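PDB 5YS9: acyl-coenzyme A oxidase 3, which oxidises acyl-CoA thioesters to trans-2-enoyl-CoA with FAD, reducing molecular oxygen to hydrogen peroxide in peroxisomal fatty acid beta-oxidation. Local coordinates for residues A[127-132]-A[148-153]; A[187-192]-A[227-232]. One frame throughout, in Å; residues are numbered along the deposited sequence.

Contact 1. Residues A[127-132]-A[148-153]; sequences GLFMGA and KGAADV
M130 and F129, neighbours on helix 116-136, both reach the loop that follows helix 139-147, and they meet it in different ways. The methionine bends rather than extends: CG lies beside the backbone N (chi1 -74°), and two further turns of the same sign at chi2 and chi3 fold the thioether. Its sulfur is thereby laid against the peptide that joins A150 to A151, with SD of M130 3.4 Å from the carbonyl O of A150 and 4.1 Å from the CB of A150. The terminal methyl goes on to the next residue, where CE of M130 stands 3.9 Å from the CA of A151 and 4.3 Å from the CB of A151. In F129 CG is anti to the backbone N (chi1 179°), and the ring brings an edge to the loop, CE2 of F129 lying 4.3 Å from the CB of A150, which sits near the ring plane. The A150 methyl is therefore touched by both sulfur and ring edge, and a small side chain suits a place approached by two large ones. No hydrogen bond crosses between the segments; the O of A150 instead receives a weak one from H125 NE2, on the same helix as M130. Y142 also packs on M130, and F156 on A150. Just before A150, G149 ends helix 139-147 with a positive phi in a Schellman motif, a backbone shape that suits glycine. Beyond it, the carbonyl groups of D152 and V153 are hydrogen-bonded by R687 of the second subunit. This is helix-to-loop packing in the N-terminal helical domain of the acyl-CoA oxidase fold, where the loop after a Schellman-terminated helix passes against the preceding helix on its way to strand 158-161 of the beta domain.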
ATOM      1  N   GLY A 127     -24.836  -4.073 -13.005  1.00 42.36           N
ATOM      2  CA  GLY A 127     -25.048  -4.987 -11.913  1.00 38.87           C
ATOM      3  C   GLY A 127     -25.864  -4.482 -10.748  1.00 42.68           C
ATOM      4  O   GLY A 127     -26.807  -5.133 -10.333  1.00 40.65           O
ATOM      5  N   LEU A 128     -25.485  -3.344 -10.188  1.00 42.32           N
ATOM      6  CA  LEU A 128     -26.179  -2.859  -9.009  1.00 41.34           C
ATOM      7  C   LEU A 128     -27.607  -2.391  -9.220  1.00 40.14           C
ATOM      8  O   LEU A 128     -28.502  -2.859  -8.562  1.00 42.59           O
ATOM      9  CB  LEU A 128     -25.380  -1.743  -8.356  1.00 38.62           C
ATOM     10  CG  LEU A 128     -23.936  -1.992  -7.990  1.00 34.69           C
ATOM     11  CD1 LEU A 128     -23.291  -0.687  -7.589  1.00 32.28           C
ATOM     12  CD2 LEU A 128     -23.887  -2.975  -6.849  1.00 34.81           C
ATOM     13  N   PHE A 129     -27.834  -1.540 -10.204  1.00 42.11           N
ATOM     14  CA  PHE A 129     -29.210  -1.070 -10.495  1.00 40.84           C
ATOM     15  C   PHE A 129     -30.078  -2.144 -11.114  1.00 35.83           C
ATOM     16  O   PHE A 129     -31.172  -2.359 -10.655  1.00 36.70           O
ATOM     17  CB  PHE A 129     -29.257   0.139 -11.426  1.00 38.32           C
ATOM     18  CG  PHE A 129     -30.678   0.599 -11.748  1.00 37.19           C
ATOM     19  CD1 PHE A 129     -31.364   1.435 -10.881  1.00 35.27           C
ATOM     20  CD2 PHE A 129     -31.323   0.179 -12.921  1.00 37.45           C
ATOM     21  CE1 PHE A 129     -32.657   1.873 -11.167  1.00 35.27           C
ATOM     22  CE2 PHE A 129     -32.633   0.593 -13.211  1.00 37.51           C
ATOM     23  CZ  PHE A 129     -33.297   1.455 -12.330  1.00 35.56           C
ATOM     24  N   MET A 130     -29.591  -2.760 -12.185  1.00 36.51           N
ATOM     25  CA  MET A 130     -30.271  -3.897 -12.817  1.00 39.60           C
ATOM     26  C   MET A 130     -30.458  -5.073 -11.838  1.00 40.57           C
ATOM     27  O   MET A 130     -31.484  -5.727 -11.859  1.00 39.36           O
ATOM     28  CB  MET A 130     -29.534  -4.381 -14.059  1.00 39.53           C
ATOM     29  CG  MET A 130     -29.664  -3.487 -15.279  1.00 41.32           C
ATOM     30  SD  MET A 130     -31.345  -2.934 -15.620  1.00 47.50           S
ATOM     31  CE  MET A 130     -32.042  -4.452 -16.260  1.00 42.73           C
ATOM     32  N   GLY A 131     -29.480  -5.295 -10.968  1.00 39.70           N
ATOM     33  CA  GLY A 131     -29.591  -6.269  -9.896  1.00 39.54           C
ATOM     34  C   GLY A 131     -30.703  -5.997  -8.940  1.00 37.61           C
ATOM     35  O   GLY A 131     -31.360  -6.919  -8.506  1.00 40.49           O
ATOM     36  N   ALA A 132     -30.895  -4.732  -8.587  1.00 41.23           N
ATOM     37  CA  ALA A 132     -31.948  -4.332  -7.645  1.00 41.17           C
ATOM     38  C   ALA A 132     -33.336  -4.475  -8.238  1.00 38.88           C
ATOM     39  O   ALA A 132     -34.188  -5.024  -7.594  1.00 42.24           O
ATOM     40  CB  ALA A 132     -31.740  -2.909  -7.198  1.00 42.78           C
ATOM     41  N   LYS A 148     -39.017   1.056 -20.510  1.00 50.25           N
ATOM     42  CA  LYS A 148     -38.433   2.405 -20.442  1.00 46.79           C
ATOM     43  C   LYS A 148     -36.967   2.454 -20.883  1.00 45.46           C
ATOM     44  O   LYS A 148     -36.378   3.521 -20.862  1.00 42.85           O
ATOM     45  CB  LYS A 148     -38.534   2.948 -19.008  1.00 48.26           C
ATOM     46  CG  LYS A 148     -39.499   4.097 -18.801  1.00 53.84           C
ATOM     47  CD  LYS A 148     -40.944   3.733 -19.097  1.00 56.69           C
ATOM     48  CE  LYS A 148     -41.520   4.573 -20.221  1.00 60.23           C
ATOM     49  NZ  LYS A 148     -42.041   5.864 -19.697  1.00 61.83           N
ATOM     50  N   GLY A 149     -36.362   1.302 -21.193  1.00 43.20           N
ATOM     51  CA  GLY A 149     -35.033   1.236 -21.779  1.00 44.32           C
ATOM     52  C   GLY A 149     -33.917   0.792 -20.838  1.00 43.65           C
ATOM     53  O   GLY A 149     -32.751   0.881 -21.195  1.00 39.68           O
ATOM     54  N   ALA A 150     -34.248   0.272 -19.660  1.00 39.88           N
ATOM     55  CA  ALA A 150     -33.232   0.040 -18.646  1.00 36.62           C
ATOM     56  C   ALA A 150     -32.285  -1.134 -18.934  1.00 38.17           C
ATOM     57  O   ALA A 150     -31.151  -1.124 -18.483  1.00 41.13           O
ATOM     58  CB  ALA A 150     -33.891  -0.126 -17.303  1.00 34.28           C
ATOM     59  N   ALA A 151     -32.732  -2.146 -19.661  1.00 38.45           N
ATOM     60  CA  ALA A 151     -31.852  -3.274 -20.003  1.00 39.29           C
ATOM     61  C   ALA A 151     -30.853  -2.872 -21.087  1.00 39.61           C
ATOM     62  O   ALA A 151     -29.707  -3.220 -21.025  1.00 43.13           O
ATOM     63  CB  ALA A 151     -32.670  -4.472 -20.469  1.00 40.46           C
ATOM     64  N   ASP A 152     -31.295  -2.109 -22.062  1.00 40.73           N
ATOM     65  CA  ASP A 152     -30.491  -1.753 -23.199  1.00 47.09           C
ATOM     66  C   ASP A 152     -29.725  -0.404 -23.035  1.00 45.40           C
ATOM     67  O   ASP A 152     -29.071   0.048 -23.963  1.00 37.94           O
ATOM     68  CB  ASP A 152     -31.424  -1.676 -24.415  1.00 52.40           C
ATOM     69  CG  ASP A 152     -32.206  -2.952 -24.642  1.00 57.96           C
ATOM     70  OD1 ASP A 152     -31.995  -3.950 -23.940  1.00 65.11           O
ATOM     71  OD2 ASP A 152     -33.049  -2.959 -25.540  1.00 66.99           O
ATOM     72  N   VAL A 153     -29.831   0.233 -21.872  1.00 45.01           N
ATOM     73  CA  VAL A 153     -29.290   1.581 -21.620  1.00 44.14           C
ATOM     74  C   VAL A 153     -29.617   2.500 -22.790  1.00 42.00           C
ATOM     75  O   VAL A 153     -28.713   3.066 -23.416  1.00 42.82           O
ATOM     76  CB  VAL A 153     -27.769   1.555 -21.293  1.00 45.68           C
ATOM     77  CG1 VAL A 153     -27.344   2.849 -20.644  1.00 48.79           C
ATOM     78  CG2 VAL A 153     -27.431   0.404 -20.339  1.00 46.78           C
TER

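Contact 2. Residues A[187-192]-A[227-232]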
ATOM      1  N   PHE A 187     -44.852   7.985  -2.442  1.00 48.09           N
ATOM      2  CA  PHE A 187     -43.817   8.146  -1.419  1.00 45.92           C
ATOM      3  C   PHE A 187     -43.163   9.521  -1.545  1.00 43.06           C
ATOM      4  O   PHE A 187     -42.955  10.007  -2.644  1.00 38.22           O
ATOM      5  CB  PHE A 187     -42.750   7.057  -1.499  1.00 42.58           C
ATOM      6  CG  PHE A 187     -43.252   5.703  -1.133  1.00 42.18           C
ATOM      7  CD1 PHE A 187     -43.539   5.401   0.184  1.00 40.32           C
ATOM      8  CD2 PHE A 187     -43.443   4.731  -2.113  1.00 41.34           C
ATOM      9  CE1 PHE A 187     -43.994   4.146   0.524  1.00 43.47           C
ATOM     10  CE2 PHE A 187     -43.916   3.477  -1.782  1.00 43.01           C
ATOM     11  CZ  PHE A 187     -44.188   3.179  -0.458  1.00 43.36           C
ATOM     12  N   ILE A 188     -42.869  10.125  -0.395  1.00 42.44           N
ATOM     13  CA  ILE A 188     -42.016  11.279  -0.293  1.00 41.49           C
ATOM     14  C   ILE A 188     -40.624  10.797   0.138  1.00 41.75           C
ATOM     15  O   ILE A 188     -40.447  10.351   1.275  1.00 41.39           O
ATOM     16  CB  ILE A 188     -42.544  12.277   0.741  1.00 40.77           C
ATOM     17  CG1 ILE A 188     -43.977  12.717   0.370  1.00 45.85           C
ATOM     18  CG2 ILE A 188     -41.618  13.496   0.830  1.00 38.98           C
ATOM     19  CD1 ILE A 188     -44.566  13.757   1.338  1.00 46.28           C
ATOM     20  N   ILE A 189     -39.645  10.932  -0.767  1.00 40.04           N
ATOM     21  CA  ILE A 189     -38.246  10.643  -0.480  1.00 39.22           C
ATOM     22  C   ILE A 189     -37.535  11.897   0.046  1.00 38.11           C
ATOM     23  O   ILE A 189     -37.524  12.939  -0.634  1.00 37.41           O
ATOM     24  CB  ILE A 189     -37.484  10.144  -1.707  1.00 42.36           C
ATOM     25  CG1 ILE A 189     -38.263   9.008  -2.443  1.00 47.52           C
ATOM     26  CG2 ILE A 189     -36.087   9.699  -1.282  1.00 41.06           C
ATOM     27  CD1 ILE A 189     -38.763   7.882  -1.546  1.00 46.88           C
ATOM     28  N   ASN A 190     -36.965  11.798   1.257  1.00 32.86           N
ATOM     29  CA  ASN A 190     -36.382  12.950   1.912  1.00 33.52           C
ATOM     30  C   ASN A 190     -35.066  12.633   2.609  1.00 35.51           C
ATOM     31  O   ASN A 190     -34.932  11.632   3.329  1.00 34.52           O
ATOM     32  CB  ASN A 190     -37.361  13.637   2.890  1.00 32.72           C
ATOM     33  CG  ASN A 190     -36.914  15.043   3.275  1.00 33.50           C
ATOM     34  OD1 ASN A 190     -36.892  15.981   2.433  1.00 31.16           O
ATOM     35  ND2 ASN A 190     -36.493  15.194   4.533  1.00 30.76           N
ATOM     36  N   THR A 191     -34.116  13.539   2.395  1.00 36.09           N
ATOM     37  CA  THR A 191     -32.838  13.539   3.077  1.00 37.69           C
ATOM     38  C   THR A 191     -32.980  14.539   4.272  1.00 37.73           C
ATOM     39  O   THR A 191     -32.945  15.733   4.073  1.00 38.98           O
ATOM     40  CB  THR A 191     -31.719  14.032   2.091  1.00 37.60           C
ATOM     41  OG1 THR A 191     -31.709  13.263   0.870  1.00 34.06           O
ATOM     42  CG2 THR A 191     -30.350  13.990   2.769  1.00 37.45           C
ATOM     43  N   PRO A 192     -33.097  14.067   5.523  1.00 37.62           N
ATOM     44  CA  PRO A 192     -33.408  15.021   6.641  1.00 37.02           C
ATOM     45  C   PRO A 192     -32.301  16.036   7.081  1.00 38.27           C
ATOM     46  O   PRO A 192     -32.607  17.138   7.496  1.00 44.94           O
ATOM     47  CB  PRO A 192     -33.780  14.092   7.791  1.00 34.10           C
ATOM     48  CG  PRO A 192     -33.014  12.811   7.492  1.00 36.85           C
ATOM     49  CD  PRO A 192     -33.005  12.669   5.986  1.00 36.82           C
ATOM     50  N   LYS A 227     -35.810  -0.037   2.580  1.00 40.10           N
ATOM     51  CA  LYS A 227     -36.215  -0.734   1.351  1.00 39.29           C
ATOM     52  C   LYS A 227     -35.710   0.072   0.197  1.00 37.54           C
ATOM     53  O   LYS A 227     -35.056   1.084   0.387  1.00 38.43           O
ATOM     54  CB  LYS A 227     -37.754  -0.835   1.237  1.00 46.10           C
ATOM     55  CG  LYS A 227     -38.502  -1.272   2.491  1.00 47.66           C
ATOM     56  CD  LYS A 227     -38.117  -2.672   2.932  1.00 47.30           C
ATOM     57  CE  LYS A 227     -38.560  -2.877   4.369  1.00 48.31           C
ATOM     58  NZ  LYS A 227     -38.147  -4.198   4.895  1.00 52.14           N
ATOM     59  N   ILE A 228     -36.113  -0.328  -0.995  1.00 39.68           N
ATOM     60  CA  ILE A 228     -35.529   0.129  -2.228  1.00 41.72           C
ATOM     61  C   ILE A 228     -36.627   0.737  -3.082  1.00 42.59           C
ATOM     62  O   ILE A 228     -37.650   0.074  -3.331  1.00 43.09           O
ATOM     63  CB  ILE A 228     -34.853  -1.038  -3.012  1.00 39.52           C
ATOM     64  CG1 ILE A 228     -34.002  -1.907  -2.095  1.00 44.23           C
ATOM     65  CG2 ILE A 228     -33.977  -0.482  -4.106  1.00 42.20           C
ATOM     66  CD1 ILE A 228     -33.258  -3.048  -2.794  1.00 46.19           C
ATOM     67  N   PHE A 229     -36.376   1.968  -3.567  1.00 42.11           N
ATOM     68  CA  PHE A 229     -37.346   2.751  -4.384  1.00 40.06           C
ATOM     69  C   PHE A 229     -36.648   3.274  -5.642  1.00 44.58           C
ATOM     70  O   PHE A 229     -35.488   3.748  -5.575  1.00 45.37           O
ATOM     71  CB  PHE A 229     -37.915   3.956  -3.577  1.00 38.04           C
ATOM     72  CG  PHE A 229     -38.482   3.571  -2.236  1.00 38.56           C
ATOM     73  CD1 PHE A 229     -37.639   3.326  -1.153  1.00 38.28           C
ATOM     74  CD2 PHE A 229     -39.861   3.425  -2.051  1.00 41.27           C
ATOM     75  CE1 PHE A 229     -38.143   2.935   0.080  1.00 37.90           C
ATOM     76  CE2 PHE A 229     -40.381   3.051  -0.807  1.00 40.44           C
ATOM     77  CZ  PHE A 229     -39.518   2.799   0.256  1.00 39.12           C
ATOM     78  N   VAL A 230     -37.338   3.229  -6.785  1.00 45.61           N
ATOM     79  CA  VAL A 230     -36.782   3.808  -8.010  1.00 42.02           C
ATOM     80  C   VAL A 230     -37.143   5.280  -7.997  1.00 41.23           C
ATOM     81  O   VAL A 230     -38.318   5.629  -7.913  1.00 40.20           O
ATOM     82  CB  VAL A 230     -37.296   3.158  -9.325  1.00 41.55           C
ATOM     83  CG1 VAL A 230     -36.491   3.682 -10.504  1.00 38.55           C
ATOM     84  CG2 VAL A 230     -37.165   1.652  -9.277  1.00 42.36           C
ATOM     85  N   VAL A 231     -36.133   6.137  -8.096  1.00 36.64           N
ATOM     86  CA  VAL A 231     -36.363   7.572  -8.164  1.00 34.26           C
ATOM     87  C   VAL A 231     -35.697   8.085  -9.388  1.00 32.00           C
ATOM     88  O   VAL A 231     -34.491   7.919  -9.580  1.00 33.13           O
ATOM     89  CB  VAL A 231     -35.741   8.326  -6.961  1.00 35.48           C
ATOM     90  CG1 VAL A 231     -36.067   9.828  -7.056  1.00 31.72           C
ATOM     91  CG2 VAL A 231     -36.173   7.703  -5.637  1.00 35.24           C
ATOM     92  N   GLN A 232     -36.442   8.791 -10.192  1.00 33.34           N
ATOM     93  CA  GLN A 232     -35.865   9.393 -11.373  1.00 33.79           C
ATOM     94  C   GLN A 232     -35.054  10.621 -10.963  1.00 34.89           C
ATOM     95  O   GLN A 232     -35.583  11.511 -10.295  1.00 36.12           O
ATOM     96  CB  GLN A 232     -36.977   9.768 -12.344  1.00 34.41           C
ATOM     97  CG  GLN A 232     -36.459  10.092 -13.725  1.00 36.38           C
ATOM     98  CD  GLN A 232     -37.557  10.360 -14.715  1.00 36.06           C
ATOM     99  OE1 GLN A 232     -38.723   9.910 -14.556  1.00 38.42           O
ATOM    100  NE2 GLN A 232     -37.204  11.104 -15.741  1.00 32.23           N
TER
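F187 and F229 form a T-shaped pair in which F229 points the edge of its ring at the face of F187. The planes stand at 71° with centroids 4.9 Å apart, and CE2 of F229 lies over the centre of the F187 ring, 3.7 Å from CE2 of F187. Both phenylalanines hold CG beside the backbone N (chi1 -68° and -52°); their side chains point into the space between the strands and cross at about a right angle. I189 is bent at both torsions, and CD1 of I189 comes obliquely to 4.4 Å from CG of F229. CG1 of I189 meets CG2 of V231 at 4.0 Å, the two side chains sliding past each other in opposite directions. Beta-branched residues suit these strands, filling the interior close to the backbone, while the flat rings fill it with broad apolar surface. A leucine in place of F187 has no aromatic face, and the edge of F229 would probably lose its T-shaped partner and be less firmly fixed in its rotation. I271 and M276 pack against both rings, and A178 against I189 and F229. In this interior of the middle beta domain, between strands 186-190 and 222-232 of its mixed sheet, no hydrogen bond or charge pair joins the two segments, so cohesion rests on dispersion, exclusion of water and the weak electrostatic attraction of ring C-H groups for a pi face.

From the N terminus, the chain first runs through helix 116-136, turns through helix 139-147 and closes contact 1, a short, almost wholly helical excursion with 15 residues between its segments. Only afterwards does contact 2 open, at strand 186-190; it closes on strand 222-232 after 34 intervening residues rich in strand. The two loops therefore follow in series, neither nested nor crossed. Contact 1 joins parts of the N-terminal helical domain, contact 2 the interior of the middle beta domain. Their centres lie 18 Å apart, and the domains meet directly between them: CE1 of F129 packs 4.3 Å from CG1 of V230.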